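Local coordinates for hypothetical protein yihE (Escherichia coli, PDB 1ZYL) that phosphorylates itself and other proteins on serine and threonine with ATP, and probably suppresses the effects of stress linked to reactive oxygen species, at residues H23-D28 and Y42-E47; V125-G130 and E253-F258; A172-A177 and L304-T309. All coordinates share one frame; numbering follows the deposited sequence.

Contact 1 of 3, residues H23-D28 and Y42-E47; sequences HGIRVD and YQFQDE
R26 and E47 cross at about a right angle, the carboxylate lying over one face of the guanidinium with the two planes 24° apart. The salt bridge, 3.2 Å from R26 NH2 to E47 OE2, therefore rests on charge alone, since no N-H points at the oxygen. The arginine runs extended from CG to NE, whereas the E47 chain bends at chi2 (-119°), which brings its carboxylate back along the aliphatic part of R26. F44 meets the same loop through carbon: V27 CG1 is 3.7 Å from F44 CB, and the ring's far end, at CZ, lies 3.9 Å from I25 CG2. Both aliphatic side chains stand roughly perpendicular to the phenylalanine. F44 closes strand 40-44 of the antiparallel five-stranded sheet in this kinase-like fold, and residues 23-28 belong to the loop between helix 13-22 and strand 32-34, the outermost strand next to 40-44. I25 and V27 also touch L20 of that helix, so F44 joins an apolar layer between strand and helix. A serine in place of F44 would probably leave the CG2 methyl of I25 without its aromatic partner and open a gap between the strand end and the loop. Farther along, D28 and Q45 have their carboxylate and amide planes 15° apart; CB of D28 lies 4.1 Å from CB of Q45, while the backbone O of Q45 is 3.5 Å from D28 CB.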
loop_
_atom_site.group_PDB
_atom_site.type_symbol
_atom_site.label_atom_id
_atom_site.label_comp_id
_atom_site.label_asym_id
_atom_site.label_seq_id
_atom_site.Cartn_x
_atom_site.Cartn_y
_atom_site.Cartn_z
ATOM N N HIS A 23 -12.109 -7.804 25.735
ATOM C CA HIS A 23 -10.825 -7.172 26.020
ATOM C C HIS A 23 -11.005 -5.873 26.798
ATOM O O HIS A 23 -10.237 -4.922 26.630
ATOM C CB HIS A 23 -10.060 -6.897 24.719
ATOM C CG HIS A 23 -9.685 -8.134 23.961
ATOM N ND1 HIS A 23 -10.591 -8.857 23.217
ATOM C CD2 HIS A 23 -8.501 -8.780 23.841
ATOM C CE1 HIS A 23 -9.982 -9.895 22.673
ATOM N NE2 HIS A 23 -8.713 -9.872 23.036
ATOM N N GLY A 24 -12.030 -5.845 27.644
ATOM C CA GLY A 24 -12.307 -4.680 28.465
ATOM C C GLY A 24 -12.330 -3.342 27.752
ATOM O O GLY A 24 -12.467 -2.297 28.392
ATOM N N ILE A 25 -12.197 -3.359 26.433
ATOM C CA ILE A 25 -12.217 -2.124 25.671
ATOM C C ILE A 25 -13.621 -1.529 25.708
ATOM O O ILE A 25 -14.414 -1.731 24.789
ATOM C CB ILE A 25 -11.804 -2.368 24.215
ATOM C CG1 ILE A 25 -10.446 -3.071 24.184
ATOM C CG2 ILE A 25 -11.747 -1.050 23.461
ATOM C CD1 ILE A 25 -9.972 -3.442 22.803
ATOM N N ARG A 26 -13.926 -0.808 26.784
ATOM C CA ARG A 26 -15.231 -0.179 26.939
ATOM C C ARG A 26 -15.437 0.748 25.755
ATOM O O ARG A 26 -14.561 1.556 25.444
ATOM C CB ARG A 26 -15.281 0.658 28.216
ATOM C CG ARG A 26 -14.742 -0.006 29.473
ATOM C CD ARG A 26 -14.931 0.936 30.661
ATOM N NE ARG A 26 -14.262 0.488 31.881
ATOM C CZ ARG A 26 -14.277 1.170 33.023
ATOM N NH1 ARG A 26 -13.644 0.705 34.092
ATOM N NH2 ARG A 26 -14.931 2.321 33.095
ATOM N N VAL A 27 -16.583 0.638 25.092
ATOM C CA VAL A 27 -16.855 1.500 23.951
ATOM C C VAL A 27 -17.436 2.816 24.451
ATOM O O VAL A 27 -16.758 3.569 25.148
ATOM C CB VAL A 27 -17.837 0.839 22.956
ATOM C CG1 VAL A 27 -17.963 1.695 21.702
ATOM C CG2 VAL A 27 -17.348 -0.550 22.588
ATOM N N ASP A 28 -18.692 3.084 24.109
ATOM C CA ASP A 28 -19.361 4.315 24.516
ATOM C C ASP A 28 -20.707 4.428 23.816
ATOM O O ASP A 28 -21.742 4.051 24.367
ATOM C CB ASP A 28 -18.504 5.528 24.152
ATOM C CG ASP A 28 -19.169 6.837 24.513
ATOM O OD1 ASP A 28 -20.289 7.094 24.028
ATOM O OD2 ASP A 28 -18.568 7.615 25.280
ATOM N N TYR A 42 -13.710 0.236 12.031
ATOM C CA TYR A 42 -14.833 0.908 12.673
ATOM C C TYR A 42 -14.266 1.900 13.684
ATOM O O TYR A 42 -13.212 1.650 14.271
ATOM C CB TYR A 42 -15.733 -0.104 13.401
ATOM C CG TYR A 42 -16.513 -1.057 12.506
ATOM C CD1 TYR A 42 -15.944 -2.239 12.033
ATOM C CD2 TYR A 42 -17.830 -0.770 12.138
ATOM C CE1 TYR A 42 -16.670 -3.118 11.212
ATOM C CE2 TYR A 42 -18.567 -1.638 11.321
ATOM C CZ TYR A 42 -17.984 -2.808 10.861
ATOM O OH TYR A 42 -18.719 -3.652 10.050
ATOM N N GLN A 43 -14.958 3.019 13.880
ATOM C CA GLN A 43 -14.531 4.052 14.825
ATOM C C GLN A 43 -15.432 4.006 16.058
ATOM O O GLN A 43 -16.573 3.553 15.982
ATOM C CB GLN A 43 -14.641 5.434 14.178
ATOM C CG GLN A 43 -14.141 6.589 15.039
ATOM C CD GLN A 43 -14.608 7.942 14.524
ATOM O OE1 GLN A 43 -15.783 8.293 14.650
ATOM N NE2 GLN A 43 -13.692 8.701 13.931
ATOM N N PHE A 44 -14.927 4.481 17.193
ATOM C CA PHE A 44 -15.714 4.484 18.422
ATOM C C PHE A 44 -15.077 5.367 19.498
ATOM O O PHE A 44 -13.861 5.355 19.678
ATOM C CB PHE A 44 -15.878 3.047 18.933
ATOM C CG PHE A 44 -14.608 2.435 19.461
ATOM C CD1 PHE A 44 -14.270 2.549 20.804
ATOM C CD2 PHE A 44 -13.743 1.755 18.613
ATOM C CE1 PHE A 44 -13.087 1.995 21.295
ATOM C CE2 PHE A 44 -12.555 1.196 19.096
ATOM C CZ PHE A 44 -12.229 1.318 20.440
ATOM N N GLN A 45 -15.900 6.142 20.201
ATOM C CA GLN A 45 -15.407 7.019 21.261
ATOM C C GLN A 45 -15.095 6.199 22.503
ATOM O O GLN A 45 -15.398 5.008 22.565
ATOM C CB GLN A 45 -16.445 8.082 21.619
ATOM C CG GLN A 45 -16.849 8.978 20.475
ATOM C CD GLN A 45 -17.977 9.914 20.857
ATOM O OE1 GLN A 45 -17.804 10.808 21.684
ATOM N NE2 GLN A 45 -19.146 9.704 20.262
ATOM N N ASP A 46 -14.501 6.849 23.498
ATOM C CA ASP A 46 -14.136 6.183 24.744
ATOM C C ASP A 46 -14.820 6.891 25.911
ATOM O O ASP A 46 -15.425 7.946 25.727
ATOM C CB ASP A 46 -12.614 6.236 24.910
ATOM C CG ASP A 46 -12.106 5.288 25.971
ATOM O OD1 ASP A 46 -12.371 4.068 25.863
ATOM O OD2 ASP A 46 -11.433 5.763 26.911
ATOM N N GLU A 47 -14.744 6.307 27.104
ATOM C CA GLU A 47 -15.345 6.920 28.290
ATOM C C GLU A 47 -14.548 8.183 28.616
ATOM O O GLU A 47 -13.746 8.210 29.556
ATOM C CB GLU A 47 -15.303 5.948 29.475
ATOM C CG GLU A 47 -13.910 5.452 29.816
ATOM C CD GLU A 47 -13.776 3.951 29.677
ATOM O OE1 GLU A 47 -14.264 3.403 28.666
ATOM O OE2 GLU A 47 -13.171 3.322 30.573
#

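Contact 2 of 3, residues V125-G130 and E253-F258; sequences VGRYLG and EEFSEF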
loop_
_atom_site.group_PDB
_atom_site.type_symbol
_atom_site.label_atom_id
_atom_site.label_comp_id
_atom_site.label_asym_id
_atom_site.label_seq_id
_atom_site.Cartn_x
_atom_site.Cartn_y
_atom_site.Cartn_z
ATOM N N VAL A 125 6.776 16.025 4.225
ATOM C CA VAL A 125 6.510 14.600 4.034
ATOM C C VAL A 125 7.792 13.890 3.621
ATOM O O VAL A 125 8.108 12.828 4.129
ATOM C CB VAL A 125 5.394 14.364 2.960
ATOM C CG1 VAL A 125 5.454 12.950 2.424
ATOM C CG2 VAL A 125 4.030 14.593 3.577
ATOM N N GLY A 126 8.536 14.487 2.701
ATOM C CA GLY A 126 9.775 13.878 2.256
ATOM C C GLY A 126 10.769 13.770 3.395
ATOM O O GLY A 126 11.533 12.804 3.486
ATOM N N ARG A 127 10.752 14.771 4.267
ATOM C CA ARG A 127 11.648 14.808 5.412
ATOM C C ARG A 127 11.310 13.715 6.438
ATOM O O ARG A 127 12.201 13.007 6.898
ATOM C CB ARG A 127 11.594 16.191 6.059
ATOM C CG ARG A 127 12.491 16.344 7.257
ATOM C CD ARG A 127 12.378 17.739 7.836
ATOM N NE ARG A 127 12.464 17.718 9.293
ATOM C CZ ARG A 127 11.527 17.204 10.089
ATOM N NH1 ARG A 127 10.426 16.671 9.562
ATOM N NH2 ARG A 127 11.695 17.217 11.409
ATOM N N TYR A 128 10.035 13.575 6.790
ATOM C CA TYR A 128 9.621 12.550 7.743
ATOM C C TYR A 128 9.826 11.176 7.139
ATOM O O TYR A 128 10.102 10.208 7.845
ATOM C CB TYR A 128 8.153 12.735 8.127
ATOM C CG TYR A 128 7.950 13.654 9.311
ATOM C CD1 TYR A 128 6.832 14.486 9.393
ATOM C CD2 TYR A 128 8.868 13.675 10.363
ATOM C CE1 TYR A 128 6.635 15.319 10.495
ATOM C CE2 TYR A 128 8.679 14.499 11.467
ATOM C CZ TYR A 128 7.562 15.317 11.529
ATOM O OH TYR A 128 7.368 16.119 12.631
ATOM N N LEU A 129 9.687 11.101 5.823
ATOM C CA LEU A 129 9.874 9.856 5.093
ATOM C C LEU A 129 11.348 9.448 5.230
ATOM O O LEU A 129 11.696 8.267 5.209
ATOM C CB LEU A 129 9.511 10.083 3.625
ATOM C CG LEU A 129 8.567 9.115 2.908
ATOM C CD1 LEU A 129 7.559 8.507 3.878
ATOM C CD2 LEU A 129 7.852 9.876 1.793
ATOM N N GLY A 130 12.207 10.450 5.380
ATOM C CA GLY A 130 13.625 10.196 5.522
ATOM C C GLY A 130 13.918 9.675 6.910
ATOM O O GLY A 130 14.808 8.849 7.095
ATOM N N GLU A 253 16.937 13.540 2.321
ATOM C CA GLU A 253 18.335 13.329 2.700
ATOM C C GLU A 253 18.777 13.888 4.057
ATOM O O GLU A 253 19.900 13.621 4.496
ATOM C CB GLU A 253 19.272 13.846 1.605
ATOM C CG GLU A 253 19.033 13.174 0.265
ATOM C CD GLU A 253 20.299 12.914 -0.512
ATOM O OE1 GLU A 253 21.054 13.875 -0.783
ATOM O OE2 GLU A 253 20.534 11.740 -0.858
ATOM N N GLU A 254 17.914 14.648 4.726
ATOM C CA GLU A 254 18.279 15.178 6.028
ATOM C C GLU A 254 18.470 14.039 7.028
ATOM O O GLU A 254 19.299 14.141 7.928
ATOM C CB GLU A 254 17.213 16.146 6.546
ATOM C CG GLU A 254 17.437 16.568 8.003
ATOM C CD GLU A 254 16.355 17.497 8.547
ATOM O OE1 GLU A 254 16.355 17.756 9.769
ATOM O OE2 GLU A 254 15.508 17.974 7.763
ATOM N N PHE A 255 17.723 12.947 6.860
ATOM C CA PHE A 255 17.813 11.804 7.774
ATOM C C PHE A 255 18.234 10.481 7.136
ATOM O O PHE A 255 18.645 9.554 7.830
ATOM C CB PHE A 255 16.476 11.606 8.480
ATOM C CG PHE A 255 16.037 12.794 9.266
ATOM C CD1 PHE A 255 16.630 13.093 10.482
ATOM C CD2 PHE A 255 15.062 13.651 8.767
ATOM C CE1 PHE A 255 16.259 14.235 11.190
ATOM C CE2 PHE A 255 14.685 14.796 9.470
ATOM C CZ PHE A 255 15.284 15.088 10.680
ATOM N N SER A 256 18.103 10.383 5.820
ATOM C CA SER A 256 18.478 9.174 5.100
ATOM C C SER A 256 18.995 9.557 3.730
ATOM O O SER A 256 18.353 10.317 3.002
ATOM C CB SER A 256 17.284 8.235 4.945
ATOM O OG SER A 256 16.999 7.574 6.158
ATOM N N GLU A 257 20.167 9.051 3.380
ATOM C CA GLU A 257 20.711 9.363 2.082
ATOM C C GLU A 257 19.861 8.594 1.080
ATOM O O GLU A 257 19.399 7.486 1.363
ATOM C CB GLU A 257 22.171 8.931 1.989
ATOM C CG GLU A 257 22.847 9.423 0.716
ATOM C CD GLU A 257 24.252 8.877 0.529
ATOM O OE1 GLU A 257 24.856 9.147 -0.534
ATOM O OE2 GLU A 257 24.750 8.179 1.442
ATOM N N PHE A 258 19.627 9.202 -0.077
ATOM C CA PHE A 258 18.836 8.567 -1.125
ATOM C C PHE A 258 19.762 8.163 -2.258
ATOM O O PHE A 258 20.659 8.907 -2.636
ATOM C CB PHE A 258 17.767 9.528 -1.657
ATOM C CG PHE A 258 16.886 8.925 -2.715
ATOM C CD1 PHE A 258 16.800 9.499 -3.978
ATOM C CD2 PHE A 258 16.148 7.771 -2.455
ATOM C CE1 PHE A 258 15.996 8.930 -4.969
ATOM C CE2 PHE A 258 15.342 7.197 -3.439
ATOM C CZ PHE A 258 15.268 7.777 -4.696
#
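R127 reaches from helix 119-136, a helix of the phosphotransferase (APH) family's kinase-like fold, to the loop that follows helix 238-252. Its CB leaves the helix alongside this loop, and CG, anti to the backbone N (chi1 -180°), is carried to the edge of the F255 ring, 3.5 Å from F255 CE2 and close to the ring plane. CD comes next to the carboxylate of E254. At NE the chain, bent at chi3 (143°), makes a salt bridge of 3.4 Å to E254 OE2, which sits at the guanidinium edge with the two planes 65° apart. F255 CE2 lies over one face of the guanidinium, 4.0 Å from R127 CZ, and the ring stands nearly upright on that group. Beyond CZ, NH1 lies above the Y128 ring, displaced toward its rim. F255 also makes a cation-pi contact with R131, one turn further along the helix. At G130, where no side chain intervenes, F255 CB packs 3.5 Å from G130 O. The same carbonyl oxygen accepts a hydrogen bond from S256 OG, 2.7 Å long and in the carbonyl plane.

Contact 3 of 3, residues A172-A177 and L304-T309; sequences AAFLKA and LRQTAT
Two helices of the kinase's helical part, 171-188 and 300-316, pack side by side where T307 fits against F174 and A177. Over these short segments the axes approach to 8.9 Å and run in nearly the same direction, 28° apart. T307 sends its two branches to different neighbours. Its hydroxyl oxygen OG1 lies 3.6 Å from F174 CB and near the plane of the ring, at the edge. This is a van der Waals approach to carbon; the hydrogen bond of OG1 goes to the backbone O of W303, in the preceding turn of its own helix. The methyl CG2, anti to the backbone N of T307 (chi1 to OG1 -61°), instead meets A177 CB at 3.8 Å. A177 CB also rests 3.7 Å from T307 O. The small A177 lets the T307 methyl and carbonyl both approach. The CA atoms come nearest at F174 and T307, 5.1 Å apart. CG of F174 is anti to the backbone N (chi1 166°), and the ring goes into the core between helices: it meets W303 and F160 edge-to-face and touches L278 of helix 266-283. Q306 brings its CG to the edge of the same ring, 4.4 Å from F174 CE2.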
loop_
_atom_site.group_PDB
_atom_site.type_symbol
_atom_site.label_atom_id
_atom_site.label_comp_id
_atom_site.label_asym_id
_atom_site.label_seq_id
_atom_site.Cartn_x
_atom_site.Cartn_y
_atom_site.Cartn_z
ATOM N N ALA A 172 -6.452 -14.142 -24.395
ATOM C CA ALA A 172 -5.200 -14.441 -25.072
ATOM C C ALA A 172 -4.369 -13.185 -25.260
ATOM O O ALA A 172 -3.215 -13.117 -24.836
ATOM C CB ALA A 172 -5.476 -15.075 -26.403
ATOM N N ALA A 173 -4.962 -12.188 -25.900
ATOM C CA ALA A 173 -4.268 -10.934 -26.146
ATOM C C ALA A 173 -3.800 -10.358 -24.822
ATOM O O ALA A 173 -2.664 -9.900 -24.698
ATOM C CB ALA A 173 -5.197 -9.953 -26.839
ATOM N N PHE A 174 -4.690 -10.393 -23.830
ATOM C CA PHE A 174 -4.386 -9.865 -22.509
ATOM C C PHE A 174 -3.219 -10.592 -21.864
ATOM O O PHE A 174 -2.284 -9.962 -21.372
ATOM C CB PHE A 174 -5.621 -9.943 -21.602
ATOM C CG PHE A 174 -5.309 -9.745 -20.152
ATOM C CD1 PHE A 174 -4.882 -10.813 -19.368
ATOM C CD2 PHE A 174 -5.369 -8.479 -19.584
ATOM C CE1 PHE A 174 -4.515 -10.620 -18.050
ATOM C CE2 PHE A 174 -5.001 -8.274 -18.258
ATOM C CZ PHE A 174 -4.573 -9.345 -17.492
ATOM N N LEU A 175 -3.267 -11.916 -21.855
ATOM C CA LEU A 175 -2.184 -12.672 -21.256
ATOM C C LEU A 175 -0.889 -12.423 -22.021
ATOM O O LEU A 175 0.195 -12.526 -21.463
ATOM C CB LEU A 175 -2.518 -14.168 -21.232
ATOM C CG LEU A 175 -3.732 -14.593 -20.394
ATOM C CD1 LEU A 175 -3.776 -16.118 -20.265
ATOM C CD2 LEU A 175 -3.653 -13.964 -19.016
ATOM N N LYS A 176 -1.006 -12.087 -23.300
ATOM C CA LYS A 176 0.168 -11.819 -24.123
ATOM C C LYS A 176 0.755 -10.475 -23.706
ATOM O O LYS A 176 1.956 -10.344 -23.501
ATOM C CB LYS A 176 -0.226 -11.785 -25.602
ATOM C CG LYS A 176 0.927 -11.708 -26.596
ATOM C CD LYS A 176 0.378 -11.685 -28.005
ATOM C CE LYS A 176 1.462 -11.734 -29.063
ATOM N NZ LYS A 176 2.283 -10.501 -29.099
ATOM N N ALA A 177 -0.104 -9.474 -23.585
ATOM C CA ALA A 177 0.338 -8.158 -23.169
ATOM C C ALA A 177 0.963 -8.259 -21.778
ATOM O O ALA A 177 1.905 -7.533 -21.467
ATOM C CB ALA A 177 -0.840 -7.189 -23.150
ATOM N N LEU A 304 -9.922 -4.516 -22.173
ATOM C CA LEU A 304 -9.296 -4.069 -23.406
ATOM C C LEU A 304 -8.397 -2.911 -23.036
ATOM O O LEU A 304 -7.258 -2.844 -23.481
ATOM C CB LEU A 304 -10.331 -3.603 -24.418
ATOM C CG LEU A 304 -11.195 -4.706 -25.016
ATOM C CD1 LEU A 304 -12.100 -4.104 -26.062
ATOM C CD2 LEU A 304 -10.320 -5.778 -25.616
ATOM N N ARG A 305 -8.915 -2.004 -22.207
ATOM C CA ARG A 305 -8.156 -0.840 -21.759
ATOM C C ARG A 305 -6.931 -1.293 -20.989
ATOM O O ARG A 305 -5.852 -0.724 -21.129
ATOM C CB ARG A 305 -8.992 0.058 -20.840
ATOM C CG ARG A 305 -10.236 0.657 -21.462
ATOM C CD ARG A 305 -10.670 1.908 -20.698
ATOM N NE ARG A 305 -12.115 2.126 -20.739
ATOM C CZ ARG A 305 -13.005 1.384 -20.079
ATOM N NH1 ARG A 305 -14.300 1.657 -20.177
ATOM N NH2 ARG A 305 -12.605 0.371 -19.314
ATOM N N GLN A 306 -7.115 -2.317 -20.167
ATOM C CA GLN A 306 -6.035 -2.848 -19.351
ATOM C C GLN A 306 -4.961 -3.411 -20.267
ATOM O O GLN A 306 -3.775 -3.152 -20.071
ATOM C CB GLN A 306 -6.572 -3.941 -18.427
ATOM C CG GLN A 306 -5.849 -4.065 -17.103
ATOM C CD GLN A 306 -6.017 -2.843 -16.233
ATOM O OE1 GLN A 306 -7.135 -2.371 -16.019
ATOM N NE2 GLN A 306 -4.906 -2.324 -15.717
ATOM N N THR A 307 -5.387 -4.169 -21.275
ATOM C CA THR A 307 -4.468 -4.766 -22.240
ATOM C C THR A 307 -3.622 -3.687 -22.910
ATOM O O THR A 307 -2.420 -3.822 -23.079
ATOM C CB THR A 307 -5.252 -5.535 -23.317
ATOM O OG1 THR A 307 -5.994 -6.583 -22.691
ATOM C CG2 THR A 307 -4.318 -6.144 -24.349
ATOM N N ALA A 308 -4.266 -2.604 -23.293
ATOM C CA ALA A 308 -3.570 -1.515 -23.935
ATOM C C ALA A 308 -2.651 -0.812 -22.931
ATOM O O ALA A 308 -1.561 -0.361 -23.291
ATOM C CB ALA A 308 -4.578 -0.537 -24.512
ATOM N N THR A 309 -3.081 -0.712 -21.676
ATOM C CA THR A 309 -2.247 -0.070 -20.671
ATOM C C THR A 309 -0.973 -0.879 -20.468
ATOM O O THR A 309 0.114 -0.322 -20.349
ATOM C CB THR A 309 -2.958 0.056 -19.314
ATOM O OG1 THR A 309 -3.896 1.143 -19.349
ATOM C CG2 THR A 309 -1.924 0.294 -18.202
#

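Contact 1 joins the end of a strand of the five-stranded antiparallel sheet to the loop that follows helix 13-22, while contacts 2 and 3 tie together helices and a loop of the helical part. The centres of contacts 1 and 3 lie 48 Å apart, on opposite sides of the chain's centre; contact 2 is 36 Å from the first and 38 Å from the third, and none touches another. Along the chain contact 1, its segments 14 residues apart, closes before the others open. Contacts 2 and 3 interlace, in the order 125-130, 172-177, 253-258, 304-309, each spanning over 120 residues. Contact 1 in the sheet-bearing lobe and the others in the helical lobe are consistent with the two-lobed kinase fold.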